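Local coordinates for PrgB (Enterococcus faecalis, PDB 6EVU), which promotes cell aggregation, biofilm formation and conjugation by binding and compacting DNA, the part described here being its adhesin domain, at residues Thr70-Gly78 with Ser140-Val148; Pro153-Arg163 with Ser297-Ser305. All coordinates share one frame; numbering follows the deposited sequence.

Interaction 1: residues Thr70-Gly78 with Ser140-Val148; sequences TKLRKDMGG and SQSGTLNAV. With PO4 (phosphate ion), chain B.
The carboxylate of Asp75 takes hold of the turn Ser140-Gly143 with both oxygens. Ser142 OG donates to Asp75 OD1 over a very short 2.5 Å, and the backbone Ser142 N reaches Asp75 OD2 at 3.1 Å, on the syn lone pair. OD1 also accepts from Gly77 N, forming an Asx turn, while a water donates to OD2 and accepts from Gln141 N. With CG anti to the backbone N (chi1 -171°), the carboxylate reaches the type I turn while OD1 stays within range of Gly77 N. Farther along, the amide of Asn146 ties down the chain leaving helix 68-72: ND2 donates to Lys74 O at 2.8 Å and to Leu72 O at 2.9 Å. Both carbonyls lie close to the amide plane, so the two bonds fix the flip of the group. Its other end, OD1, accepts from a second water, which also takes the N-H of Met76 and meets Thr144 OG1.

In this adhesin domain of the antigen I/II family, the contact lays the helix exit and the loop after it against strand 145-150, an inner strand of an antiparallel sheet. Packing involves few side chains. Met76 crosses the Asn146 side chain at about a right angle, its CB 3.3 Å from Asn146 OD1, and Gly77 CA lies 3.7 Å from Ser142 OG. Leu72 CD2 rests 3.9 Å from Asn146 CB and looks on to Val148 CG2, with Phe57 of helix 54-57 touching both Leu72 and Val148. Arg73 turns away from the strand, and its NE donates to a phosphate ion, probably from the crystallisation liquor, at 2.9 Å.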
ATOM      1  N   THR A  70       7.099  -1.097  14.892  1.00 29.40           N
ATOM      2  CA  THR A  70       7.173  -1.931  16.082  1.00 28.31           C
ATOM      3  C   THR A  70       5.854  -1.858  16.838  1.00 30.20           C
ATOM      4  O   THR A  70       5.346  -2.889  17.286  1.00 29.68           O
ATOM      5  CB  THR A  70       8.359  -1.501  16.941  1.00 32.49           C
ATOM      6  OG1 THR A  70       9.581  -1.782  16.226  1.00 32.74           O
ATOM      7  CG2 THR A  70       8.389  -2.305  18.264  1.00 32.77           C
ATOM      8  N   LYS A  71       5.278  -0.659  16.962  1.00 28.67           N
ATOM      9  CA  LYS A  71       3.967  -0.516  17.588  1.00 30.36           C
ATOM     10  C   LYS A  71       2.890  -1.323  16.865  1.00 29.15           C
ATOM     11  O   LYS A  71       1.970  -1.865  17.513  1.00 27.57           O
ATOM     12  CB  LYS A  71       3.574   0.963  17.660  1.00 27.23           C
ATOM     13  CG  LYS A  71       4.456   1.730  18.654  1.00 27.69           C
ATOM     14  CD  LYS A  71       4.092   3.228  18.626  1.00 35.64           C
ATOM     15  CE  LYS A  71       4.974   4.026  19.609  1.00 37.45           C
ATOM     16  NZ  LYS A  71       4.470   5.454  19.598  1.00 41.24           N
ATOM     17  N   LEU A  72       2.961  -1.373  15.549  1.00 26.38           N
ATOM     18  CA  LEU A  72       2.013  -2.131  14.755  1.00 24.96           C
ATOM     19  C   LEU A  72       2.093  -3.634  14.953  1.00 24.48           C
ATOM     20  O   LEU A  72       1.095  -4.307  14.894  1.00 25.51           O
ATOM     21  CB  LEU A  72       2.146  -1.798  13.278  1.00 23.69           C
ATOM     22  CG  LEU A  72       1.546  -0.466  12.877  1.00 24.48           C
ATOM     23  CD1 LEU A  72       2.039  -0.047  11.514  1.00 31.51           C
ATOM     24  CD2 LEU A  72       0.034  -0.531  12.911  1.00 28.24           C
ATOM     25  N   ARG A  73       3.295  -4.157  15.163  1.00 26.52           N
ATOM     26  CA  ARG A  73       3.474  -5.595  15.270  1.00 27.54           C
ATOM     27  C   ARG A  73       3.172  -6.228  16.625  1.00 26.30           C
ATOM     28  O   ARG A  73       4.021  -6.792  17.267  1.00 28.85           O
ATOM     29  CB  ARG A  73       4.879  -5.982  14.814  1.00 26.40           C
ATOM     30  CG  ARG A  73       5.153  -5.708  13.356  1.00 26.75           C
ATOM     31  CD  ARG A  73       6.474  -6.292  12.909  1.00 29.98           C
ATOM     32  NE  ARG A  73       7.525  -5.834  13.785  1.00 30.55           N
ATOM     33  CZ  ARG A  73       8.273  -4.769  13.562  1.00 31.84           C
ATOM     34  NH1 ARG A  73       8.138  -4.066  12.463  1.00 29.70           N
ATOM     35  NH2 ARG A  73       9.173  -4.425  14.441  1.00 31.35           N
ATOM     36  N   LYS A  74       1.926  -6.114  17.023  1.00 28.15           N
ATOM     37  CA  LYS A  74       1.399  -6.713  18.218  1.00 30.68           C
ATOM     38  C   LYS A  74      -0.047  -7.093  17.902  1.00 27.15           C
ATOM     39  O   LYS A  74      -0.670  -6.522  17.030  1.00 26.87           O
ATOM     40  CB  LYS A  74       1.542  -5.829  19.449  1.00 27.10           C
ATOM     41  CG  LYS A  74       0.826  -4.504  19.427  1.00 27.53           C
ATOM     42  CD  LYS A  74       0.923  -3.827  20.785  1.00 31.32           C
ATOM     43  CE  LYS A  74       0.515  -2.365  20.726  1.00 28.35           C
ATOM     44  NZ  LYS A  74       1.593  -1.541  20.155  1.00 29.38           N
ATOM     45  N   ASP A  75      -0.559  -8.077  18.610  1.00 28.51           N
ATOM     46  CA  ASP A  75      -1.913  -8.559  18.355  1.00 28.28           C
ATOM     47  C   ASP A  75      -2.858  -7.736  19.213  1.00 31.74           C
ATOM     48  O   ASP A  75      -2.803  -7.820  20.446  1.00 32.25           O
ATOM     49  CB  ASP A  75      -1.988 -10.041  18.711  1.00 28.91           C
ATOM     50  CG  ASP A  75      -3.284 -10.677  18.269  1.00 32.39           C
ATOM     51  OD1 ASP A  75      -4.273  -9.983  18.054  1.00 30.58           O
ATOM     52  OD2 ASP A  75      -3.291 -11.906  18.103  1.00 30.94           O
ATOM     53  N   MET A  76      -3.710  -6.939  18.578  1.00 26.84           N
ATOM     54  CA  MET A  76      -4.668  -6.116  19.321  1.00 27.16           C
ATOM     55  C   MET A  76      -6.084  -6.670  19.254  1.00 31.98           C
ATOM     56  O   MET A  76      -7.027  -5.951  19.592  1.00 36.03           O
ATOM     57  CB  MET A  76      -4.635  -4.683  18.805  1.00 33.10           C
ATOM     58  CG  MET A  76      -3.279  -4.062  18.983  1.00 33.92           C
ATOM     59  SD  MET A  76      -2.737  -3.939  20.680  1.00 33.54           S
ATOM     60  CE  MET A  76      -3.514  -2.422  21.275  1.00 33.50           C
ATOM     61  N   GLY A  77      -6.259  -7.903  18.773  1.00 30.12           N
ATOM     62  CA  GLY A  77      -7.580  -8.515  18.816  1.00 34.26           C
ATOM     63  C   GLY A  77      -8.081  -8.513  20.246  1.00 39.43           C
ATOM     64  O   GLY A  77      -7.367  -8.950  21.142  1.00 43.17           O
ATOM     65  N   GLY A  78      -9.256  -7.953  20.488  1.00 40.41           N
ATOM     66  CA  GLY A  78      -9.739  -7.837  21.854  1.00 44.47           C
ATOM     67  C   GLY A  78      -9.105  -6.725  22.668  1.00 45.04           C
ATOM     68  O   GLY A  78      -9.412  -6.601  23.864  1.00 44.67           O
ATOM     69  N   SER A 140      -1.629 -12.993  12.582  1.00 28.27           N
ATOM     70  CA  SER A 140      -1.718 -12.978  14.041  1.00 27.13           C
ATOM     71  C   SER A 140      -2.707 -14.041  14.520  1.00 32.38           C
ATOM     72  O   SER A 140      -3.553 -14.560  13.754  1.00 29.88           O
ATOM     73  CB  SER A 140      -2.143 -11.596  14.569  1.00 27.87           C
ATOM     74  OG  SER A 140      -3.409 -11.213  14.037  1.00 28.66           O
ATOM     75  N   GLN A 141      -2.594 -14.340  15.814  1.00 30.26           N
ATOM     76  CA  GLN A 141      -3.424 -15.391  16.401  1.00 32.09           C
ATOM     77  C   GLN A 141      -4.892 -15.040  16.273  1.00 30.99           C
ATOM     78  O   GLN A 141      -5.729 -15.923  16.006  1.00 32.69           O
ATOM     79  CB  GLN A 141      -3.045 -15.607  17.877  1.00 33.40           C
ATOM     80  CG  GLN A 141      -3.780 -16.745  18.584  1.00 40.41           C
ATOM     81  CD  GLN A 141      -3.497 -18.059  17.883  1.00 51.24           C
ATOM     82  OE1 GLN A 141      -2.338 -18.355  17.545  1.00 48.27           O
ATOM     83  NE2 GLN A 141      -4.554 -18.830  17.607  1.00 53.14           N
ATOM     84  N   SER A 142      -5.223 -13.760  16.472  1.00 30.22           N
ATOM     85  CA  SER A 142      -6.582 -13.279  16.353  1.00 29.23           C
ATOM     86  C   SER A 142      -7.000 -13.102  14.910  1.00 31.36           C
ATOM     87  O   SER A 142      -8.167 -12.791  14.671  1.00 30.55           O
ATOM     88  CB  SER A 142      -6.735 -11.952  17.093  1.00 25.55           C
ATOM     89  OG  SER A 142      -5.950 -10.928  16.459  1.00 29.52           O
ATOM     90  N   GLY A 143      -6.074 -13.203  13.951  1.00 30.47           N
ATOM     91  CA  GLY A 143      -6.476 -12.964  12.572  1.00 25.68           C
ATOM     92  C   GLY A 143      -6.944 -11.551  12.277  1.00 28.55           C
ATOM     93  O   GLY A 143      -7.725 -11.343  11.327  1.00 31.48           O
ATOM     94  N   THR A 144      -6.424 -10.562  13.006  1.00 24.97           N
ATOM     95  CA  THR A 144      -6.779  -9.168  12.805  1.00 25.73           C
ATOM     96  C   THR A 144      -5.569  -8.413  12.288  1.00 27.95           C
ATOM     97  O   THR A 144      -4.434  -8.903  12.324  1.00 24.69           O
ATOM     98  CB  THR A 144      -7.248  -8.500  14.110  1.00 24.52           C
ATOM     99  OG1 THR A 144      -6.217  -8.592  15.091  1.00 24.92           O
ATOM    100  CG2 THR A 144      -8.517  -9.224  14.640  1.00 27.36           C
ATOM    101  N   LEU A 145      -5.808  -7.183  11.847  1.00 22.76           N
ATOM    102  CA  LEU A 145      -4.706  -6.275  11.527  1.00 21.27           C
ATOM    103  C   LEU A 145      -4.937  -4.971  12.258  1.00 23.50           C
ATOM    104  O   LEU A 145      -6.081  -4.595  12.554  1.00 25.58           O
ATOM    105  CB  LEU A 145      -4.591  -5.961  10.006  1.00 21.05           C
ATOM    106  CG  LEU A 145      -4.200  -7.148   9.148  1.00 22.15           C
ATOM    107  CD1 LEU A 145      -4.511  -6.753   7.697  1.00 24.42           C
ATOM    108  CD2 LEU A 145      -2.830  -7.710   9.344  1.00 23.54           C
ATOM    109  N   ASN A 146      -3.831  -4.254  12.550  1.00 21.60           N
ATOM    110  CA  ASN A 146      -3.933  -2.924  13.099  1.00 18.03           C
ATOM    111  C   ASN A 146      -3.649  -1.929  11.980  1.00 20.84           C
ATOM    112  O   ASN A 146      -2.806  -2.171  11.128  1.00 25.42           O
ATOM    113  CB  ASN A 146      -2.928  -2.726  14.227  1.00 23.61           C
ATOM    114  CG  ASN A 146      -2.921  -3.886  15.213  1.00 26.27           C
ATOM    115  OD1 ASN A 146      -3.978  -4.367  15.617  1.00 28.41           O
ATOM    116  ND2 ASN A 146      -1.712  -4.354  15.600  1.00 24.25           N
ATOM    117  N   ALA A 147      -4.312  -0.781  12.055  1.00 21.89           N
ATOM    118  CA  ALA A 147      -4.131   0.246  11.050  1.00 22.70           C
ATOM    119  C   ALA A 147      -3.989   1.575  11.746  1.00 26.57           C
ATOM    120  O   ALA A 147      -4.673   1.863  12.737  1.00 25.05           O
ATOM    121  CB  ALA A 147      -5.304   0.304  10.077  1.00 24.23           C
ATOM    122  N   VAL A 148      -3.133   2.424  11.187  1.00 22.21           N
ATOM    123  CA  VAL A 148      -3.150   3.825  11.537  1.00 24.08           C
ATOM    124  C   VAL A 148      -3.396   4.554  10.230  1.00 28.07           C
ATOM    125  O   VAL A 148      -2.595   4.435   9.290  1.00 26.14           O
ATOM    126  CB  VAL A 148      -1.871   4.301  12.226  1.00 25.01           C
ATOM    127  CG1 VAL A 148      -2.007   5.752  12.577  1.00 29.06           C
ATOM    128  CG2 VAL A 148      -1.633   3.519  13.566  1.00 26.15           C
TER
HETATM  129  P   PO4 B 601       8.972  -9.160  15.124  0.61 31.48           P
HETATM  130  O1  PO4 B 601      10.148  -8.741  14.260  0.61 29.97           O
HETATM  131  O2  PO4 B 601       8.137 -10.154  14.318  0.61 34.64           O
HETATM  132  O3  PO4 B 601       9.505  -9.870  16.356  0.61 37.68           O
HETATM  133  O4  PO4 B 601       8.114  -8.037  15.634  0.61 29.80           O
HETATM  134  O   HOH W   1      -0.992 -13.128  17.890  1.00 31.57           O
HETATM  135  O   HOH W   2      -3.833  -7.088  15.573  1.00 25.47           O

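Interaction 2: residues Pro153-Arg163 with Ser297-Ser305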
ATOM      1  N   PRO A 153      -3.998  12.170   3.137  1.00 32.06           N
ATOM      2  CA  PRO A 153      -4.362  11.025   2.283  1.00 30.77           C
ATOM      3  C   PRO A 153      -3.214  10.520   1.410  1.00 27.77           C
ATOM      4  O   PRO A 153      -3.304   9.405   0.853  1.00 33.35           O
ATOM      5  CB  PRO A 153      -5.503  11.592   1.445  1.00 33.05           C
ATOM      6  CG  PRO A 153      -5.067  13.060   1.226  1.00 33.01           C
ATOM      7  CD  PRO A 153      -4.570  13.447   2.645  1.00 34.57           C
ATOM      8  N   ILE A 154      -2.164  11.327   1.257  1.00 30.50           N
ATOM      9  CA  ILE A 154      -0.988  10.952   0.481  1.00 35.23           C
ATOM     10  C   ILE A 154       0.020  10.175   1.314  1.00 36.69           C
ATOM     11  O   ILE A 154       0.900   9.518   0.746  1.00 37.04           O
ATOM     12  CB  ILE A 154      -0.343  12.218  -0.114  1.00 38.79           C
ATOM     13  CG1 ILE A 154      -1.405  13.027  -0.858  1.00 40.58           C
ATOM     14  CG2 ILE A 154       0.810  11.870  -1.017  1.00 47.18           C
ATOM     15  CD1 ILE A 154      -2.086  12.251  -1.997  1.00 34.53           C
ATOM     16  N   ILE A 155      -0.086  10.232   2.640  1.00 36.28           N
ATOM     17  CA  ILE A 155       0.621   9.288   3.501  1.00 33.43           C
ATOM     18  C   ILE A 155      -0.191   8.008   3.689  1.00 28.22           C
ATOM     19  O   ILE A 155       0.356   6.884   3.672  1.00 30.93           O
ATOM     20  CB  ILE A 155       0.900   9.995   4.841  1.00 28.35           C
ATOM     21  CG1 ILE A 155       1.921  11.134   4.653  1.00 34.55           C
ATOM     22  CG2 ILE A 155       1.363   9.010   5.949  1.00 31.09           C
ATOM     23  CD1 ILE A 155       2.139  11.975   5.902  1.00 36.57           C
ATOM     24  N   THR A 156      -1.501   8.173   3.804  1.00 27.10           N
ATOM     25  CA  THR A 156      -2.500   7.103   3.707  1.00 23.41           C
ATOM     26  C   THR A 156      -2.588   6.150   4.917  1.00 25.41           C
ATOM     27  O   THR A 156      -3.373   6.403   5.820  1.00 27.82           O
ATOM     28  CB  THR A 156      -2.273   6.311   2.387  1.00 25.99           C
ATOM     29  OG1 THR A 156      -1.828   7.275   1.380  1.00 28.15           O
ATOM     30  CG2 THR A 156      -3.540   5.642   1.854  1.00 26.29           C
ATOM     31  N   ALA A 157      -1.856   5.059   4.926  1.00 26.02           N
ATOM     32  CA  ALA A 157      -2.104   4.014   5.920  1.00 23.11           C
ATOM     33  C   ALA A 157      -0.819   3.325   6.348  1.00 31.73           C
ATOM     34  O   ALA A 157       0.050   3.048   5.524  1.00 26.78           O
ATOM     35  CB  ALA A 157      -3.044   2.947   5.377  1.00 22.04           C
ATOM     36  N   PHE A 158      -0.759   2.942   7.622  1.00 23.10           N
ATOM     37  CA  PHE A 158       0.244   1.999   8.116  1.00 23.88           C
ATOM     38  C   PHE A 158      -0.511   0.814   8.659  1.00 23.28           C
ATOM     39  O   PHE A 158      -1.457   1.001   9.421  1.00 26.40           O
ATOM     40  CB  PHE A 158       1.097   2.627   9.225  1.00 25.12           C
ATOM     41  CG  PHE A 158       1.955   3.790   8.762  1.00 24.66           C
ATOM     42  CD1 PHE A 158       1.374   5.034   8.562  1.00 26.68           C
ATOM     43  CD2 PHE A 158       3.349   3.650   8.559  1.00 31.18           C
ATOM     44  CE1 PHE A 158       2.181   6.160   8.156  1.00 35.53           C
ATOM     45  CE2 PHE A 158       4.140   4.759   8.110  1.00 31.16           C
ATOM     46  CZ  PHE A 158       3.550   5.981   7.921  1.00 33.30           C
ATOM     47  N   ILE A 159      -0.148  -0.402   8.240  1.00 20.59           N
ATOM     48  CA  ILE A 159      -0.950  -1.576   8.597  1.00 20.31           C
ATOM     49  C   ILE A 159      -0.025  -2.675   9.084  1.00 22.78           C
ATOM     50  O   ILE A 159       1.015  -2.960   8.470  1.00 23.73           O
ATOM     51  CB  ILE A 159      -1.811  -2.029   7.382  1.00 22.70           C
ATOM     52  CG1 ILE A 159      -2.931  -0.952   7.130  1.00 26.86           C
ATOM     53  CG2 ILE A 159      -2.430  -3.483   7.591  1.00 22.38           C
ATOM     54  CD1 ILE A 159      -3.754  -1.143   5.936  1.00 38.21           C
ATOM     55  N   GLY A 160      -0.443  -3.381  10.143  1.00 21.70           N
ATOM     56  CA  GLY A 160       0.416  -4.477  10.579  1.00 23.27           C
ATOM     57  C   GLY A 160      -0.187  -5.212  11.759  1.00 23.16           C
ATOM     58  O   GLY A 160      -1.192  -4.779  12.336  1.00 23.22           O
ATOM     59  N   THR A 161       0.471  -6.315  12.130  1.00 22.04           N
ATOM     60  CA  THR A 161       0.072  -7.103  13.298  1.00 22.64           C
ATOM     61  C   THR A 161       1.248  -7.998  13.697  1.00 29.95           C
ATOM     62  O   THR A 161       2.306  -7.969  13.085  1.00 25.90           O
ATOM     63  CB  THR A 161      -1.207  -7.905  13.005  1.00 23.09           C
ATOM     64  OG1 THR A 161      -1.670  -8.478  14.261  1.00 24.04           O
ATOM     65  CG2 THR A 161      -0.915  -9.060  12.053  1.00 24.64           C
ATOM     66  N   ASN A 162       1.053  -8.770  14.739  1.00 24.99           N
ATOM     67  CA  ASN A 162       2.017  -9.758  15.200  1.00 31.06           C
ATOM     68  C   ASN A 162       2.079 -10.930  14.232  1.00 27.75           C
ATOM     69  O   ASN A 162       1.040 -11.420  13.787  1.00 29.46           O
ATOM     70  CB  ASN A 162       1.504 -10.239  16.576  1.00 34.12           C
ATOM     71  CG  ASN A 162       2.402 -11.186  17.238  1.00 40.02           C
ATOM     72  OD1 ASN A 162       3.624 -11.031  17.246  1.00 35.68           O
ATOM     73  ND2 ASN A 162       1.800 -12.159  17.886  1.00 38.99           N
ATOM     74  N   ARG A 163       3.262 -11.501  14.021  1.00 26.99           N
ATOM     75  CA  ARG A 163       3.329 -12.683  13.159  1.00 28.99           C
ATOM     76  C   ARG A 163       3.479 -13.944  14.013  1.00 32.96           C
ATOM     77  O   ARG A 163       4.513 -14.137  14.649  1.00 34.63           O
ATOM     78  CB  ARG A 163       4.488 -12.578  12.165  1.00 28.99           C
ATOM     79  CG  ARG A 163       4.605 -13.803  11.288  1.00 32.64           C
ATOM     80  CD  ARG A 163       5.643 -13.663  10.153  1.00 36.49           C
ATOM     81  NE  ARG A 163       5.232 -12.714   9.115  1.00 31.83           N
ATOM     82  CZ  ARG A 163       4.311 -13.005   8.205  1.00 33.88           C
ATOM     83  NH1 ARG A 163       3.737 -14.194   8.212  1.00 33.52           N
ATOM     84  NH2 ARG A 163       3.984 -12.137   7.279  1.00 31.91           N
ATOM     85  N   SER A 297       8.364  -8.597   9.455  1.00 29.40           N
ATOM     86  CA  SER A 297       7.741  -9.030   8.206  1.00 32.04           C
ATOM     87  C   SER A 297       6.218  -8.940   8.241  1.00 31.35           C
ATOM     88  O   SER A 297       5.537  -9.637   7.462  1.00 31.93           O
ATOM     89  CB  SER A 297       8.183 -10.457   7.861  1.00 34.59           C
ATOM     90  OG  SER A 297       7.666 -11.402   8.800  1.00 35.59           O
ATOM     91  N   SER A 298       5.659  -8.102   9.149  1.00 28.58           N
ATOM     92  CA  SER A 298       4.216  -8.019   9.272  1.00 26.07           C
ATOM     93  C   SER A 298       3.686  -6.609   9.570  1.00 23.70           C
ATOM     94  O   SER A 298       2.532  -6.478  10.008  1.00 26.53           O
ATOM     95  CB  SER A 298       3.691  -9.019  10.363  1.00 28.21           C
ATOM     96  OG  SER A 298       4.449  -8.903  11.587  1.00 29.81           O
ATOM     97  N   ALA A 299       4.453  -5.553   9.313  1.00 26.39           N
ATOM     98  CA  ALA A 299       3.868  -4.220   9.326  1.00 26.82           C
ATOM     99  C   ALA A 299       4.476  -3.405   8.188  1.00 25.88           C
ATOM    100  O   ALA A 299       5.674  -3.489   7.931  1.00 28.75           O
ATOM    101  CB  ALA A 299       4.158  -3.495  10.643  1.00 27.28           C
ATOM    102  N   GLN A 300       3.626  -2.590   7.541  1.00 26.47           N
ATOM    103  CA  GLN A 300       4.109  -1.870   6.366  1.00 26.32           C
ATOM    104  C   GLN A 300       3.460  -0.492   6.301  1.00 27.06           C
ATOM    105  O   GLN A 300       2.420  -0.219   6.905  1.00 27.69           O
ATOM    106  CB  GLN A 300       3.786  -2.664   5.080  1.00 26.56           C
ATOM    107  CG  GLN A 300       2.293  -2.610   4.743  1.00 25.84           C
ATOM    108  CD  GLN A 300       1.912  -3.647   3.689  1.00 34.87           C
ATOM    109  OE1 GLN A 300       1.093  -4.520   3.901  1.00 27.93           O
ATOM    110  NE2 GLN A 300       2.500  -3.515   2.514  1.00 29.40           N
ATOM    111  N   TRP A 301       4.093   0.369   5.482  1.00 24.69           N
ATOM    112  CA  TRP A 301       3.511   1.659   5.139  1.00 27.42           C
ATOM    113  C   TRP A 301       3.049   1.565   3.698  1.00 26.88           C
ATOM    114  O   TRP A 301       3.858   1.211   2.838  1.00 28.92           O
ATOM    115  CB  TRP A 301       4.584   2.743   5.298  1.00 27.95           C
ATOM    116  CG  TRP A 301       4.157   4.108   4.791  1.00 27.90           C
ATOM    117  CD1 TRP A 301       2.894   4.578   4.721  1.00 31.42           C
ATOM    118  CD2 TRP A 301       5.007   5.159   4.284  1.00 32.15           C
ATOM    119  NE1 TRP A 301       2.860   5.844   4.189  1.00 34.33           N
ATOM    120  CE2 TRP A 301       4.152   6.223   3.911  1.00 30.23           C
ATOM    121  CE3 TRP A 301       6.391   5.280   4.068  1.00 35.23           C
ATOM    122  CZ2 TRP A 301       4.666   7.423   3.360  1.00 38.07           C
ATOM    123  CZ3 TRP A 301       6.888   6.477   3.552  1.00 41.09           C
ATOM    124  CH2 TRP A 301       6.020   7.505   3.179  1.00 47.28           C
ATOM    125  N   PHE A 302       1.776   1.856   3.443  1.00 27.80           N
ATOM    126  CA  PHE A 302       1.253   1.893   2.076  1.00 26.82           C
ATOM    127  C   PHE A 302       0.788   3.319   1.806  1.00 22.82           C
ATOM    128  O   PHE A 302      -0.224   3.754   2.338  1.00 26.45           O
ATOM    129  CB  PHE A 302       0.105   0.915   1.811  1.00 27.59           C
ATOM    130  CG  PHE A 302      -0.265   0.925   0.359  1.00 28.17           C
ATOM    131  CD1 PHE A 302       0.549   0.227  -0.552  1.00 34.05           C
ATOM    132  CD2 PHE A 302      -1.240   1.760  -0.108  1.00 30.18           C
ATOM    133  CE1 PHE A 302       0.291   0.259  -1.904  1.00 32.75           C
ATOM    134  CE2 PHE A 302      -1.504   1.839  -1.519  1.00 31.61           C
ATOM    135  CZ  PHE A 302      -0.736   1.093  -2.392  1.00 32.80           C
ATOM    136  N   ALA A 303       1.498   4.020   0.929  1.00 26.93           N
ATOM    137  CA  ALA A 303       1.121   5.364   0.515  1.00 31.30           C
ATOM    138  C   ALA A 303       0.440   5.303  -0.846  1.00 30.14           C
ATOM    139  O   ALA A 303       0.904   4.579  -1.739  1.00 35.98           O
ATOM    140  CB  ALA A 303       2.363   6.249   0.421  1.00 29.47           C
ATOM    141  N   PHE A 304      -0.619   6.085  -1.001  1.00 28.15           N
ATOM    142  CA  PHE A 304      -1.374   6.180  -2.245  1.00 29.17           C
ATOM    143  C   PHE A 304      -1.149   7.530  -2.898  1.00 29.64           C
ATOM    144  O   PHE A 304      -1.397   8.555  -2.275  1.00 31.47           O
ATOM    145  CB  PHE A 304      -2.870   6.020  -2.021  1.00 28.76           C
ATOM    146  CG  PHE A 304      -3.648   6.154  -3.275  1.00 30.94           C
ATOM    147  CD1 PHE A 304      -3.748   5.069  -4.137  1.00 29.72           C
ATOM    148  CD2 PHE A 304      -4.263   7.387  -3.634  1.00 29.58           C
ATOM    149  CE1 PHE A 304      -4.478   5.187  -5.356  1.00 29.77           C
ATOM    150  CE2 PHE A 304      -5.027   7.488  -4.842  1.00 28.19           C
ATOM    151  CZ  PHE A 304      -5.111   6.410  -5.699  1.00 30.48           C
ATOM    152  N   SER A 305      -0.715   7.524  -4.167  1.00 28.81           N
ATOM    153  CA  SER A 305      -0.618   8.780  -4.912  1.00 34.48           C
ATOM    154  C   SER A 305      -0.609   8.472  -6.397  1.00 30.83           C
ATOM    155  O   SER A 305      -0.531   7.321  -6.819  1.00 32.38           O
ATOM    156  CB  SER A 305       0.650   9.575  -4.552  1.00 31.46           C
ATOM    157  OG  SER A 305       1.773   9.145  -5.303  1.00 35.30           O
TER
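Backbone hydrogen bonds join Ala157-Gly160 to Ala299-Phe302 as antiparallel strands at the interior of the domain. Ile159 and Gln300 form a hydrogen-bonded pair, with Gln300 N to Ile159 O at 2.8 Å and Ile159 N to Gln300 O at 2.9 Å; the Ala157-Phe302 pair has one sound bond and one weak one. Gly160 and Ala299 come unusually close, their CA atoms 3.7 Å apart, where a glycine leaves room for the neighbouring methyl.

Side-chain polar bonds extend the pairing past both strand ends. Ser298 OG donates to Thr161 O, beside the backbone bond from Thr161 N to Ser298 O. Arg163 NH2 donates to Ser297 O at 2.9 Å, in the guanidinium plane, with NH1 held by the carbonyls of Asn165 and Lys167. At the other end Thr156 OG1 accepts from Phe304 N at 2.9 Å and donates to Pro153 O.

Among the aromatic contacts, Phe158 and Trp301 lie side by side in an offset stack, the phenyl over the indole's five-membered ring, centroids 4.1 Å apart and planes at 10°. Trp301 turns its CG away from the backbone N (chi1 172°), which with chi2 sets the NE1 edge against the chain at Ile155. NE1 donates to Ile155 O at 2.8 Å, with an N-H...O angle of 162°. Held in its plane by this bond and on one face by Phe158, the indole is probably restricted in its rotation.

Overall arrangement
From the N terminus, the chain leaves helix 68-72, and interaction 1 closes a loop of 61 intervening residues, about half of them in strands, as Ser140-Val148 returns to the helix exit. Strand 145-150 then turns back into strand 157-160, where interaction 2 opens; it closes only after 133 more residues, when strand 299-302 pairs with it. The two loops follow in series, neither enclosing nor crossing the other. Their centres are 12 Å apart, yet they meet directly: strands 145-150 and 157-160 are antiparallel neighbours, probably hydrogen-bonded through Asn146 N to Gly160 O and Val148 N to Phe158 O. Together the contacts connect helix 68-72, through one sheet, to a strand near the C-terminal end of this construct.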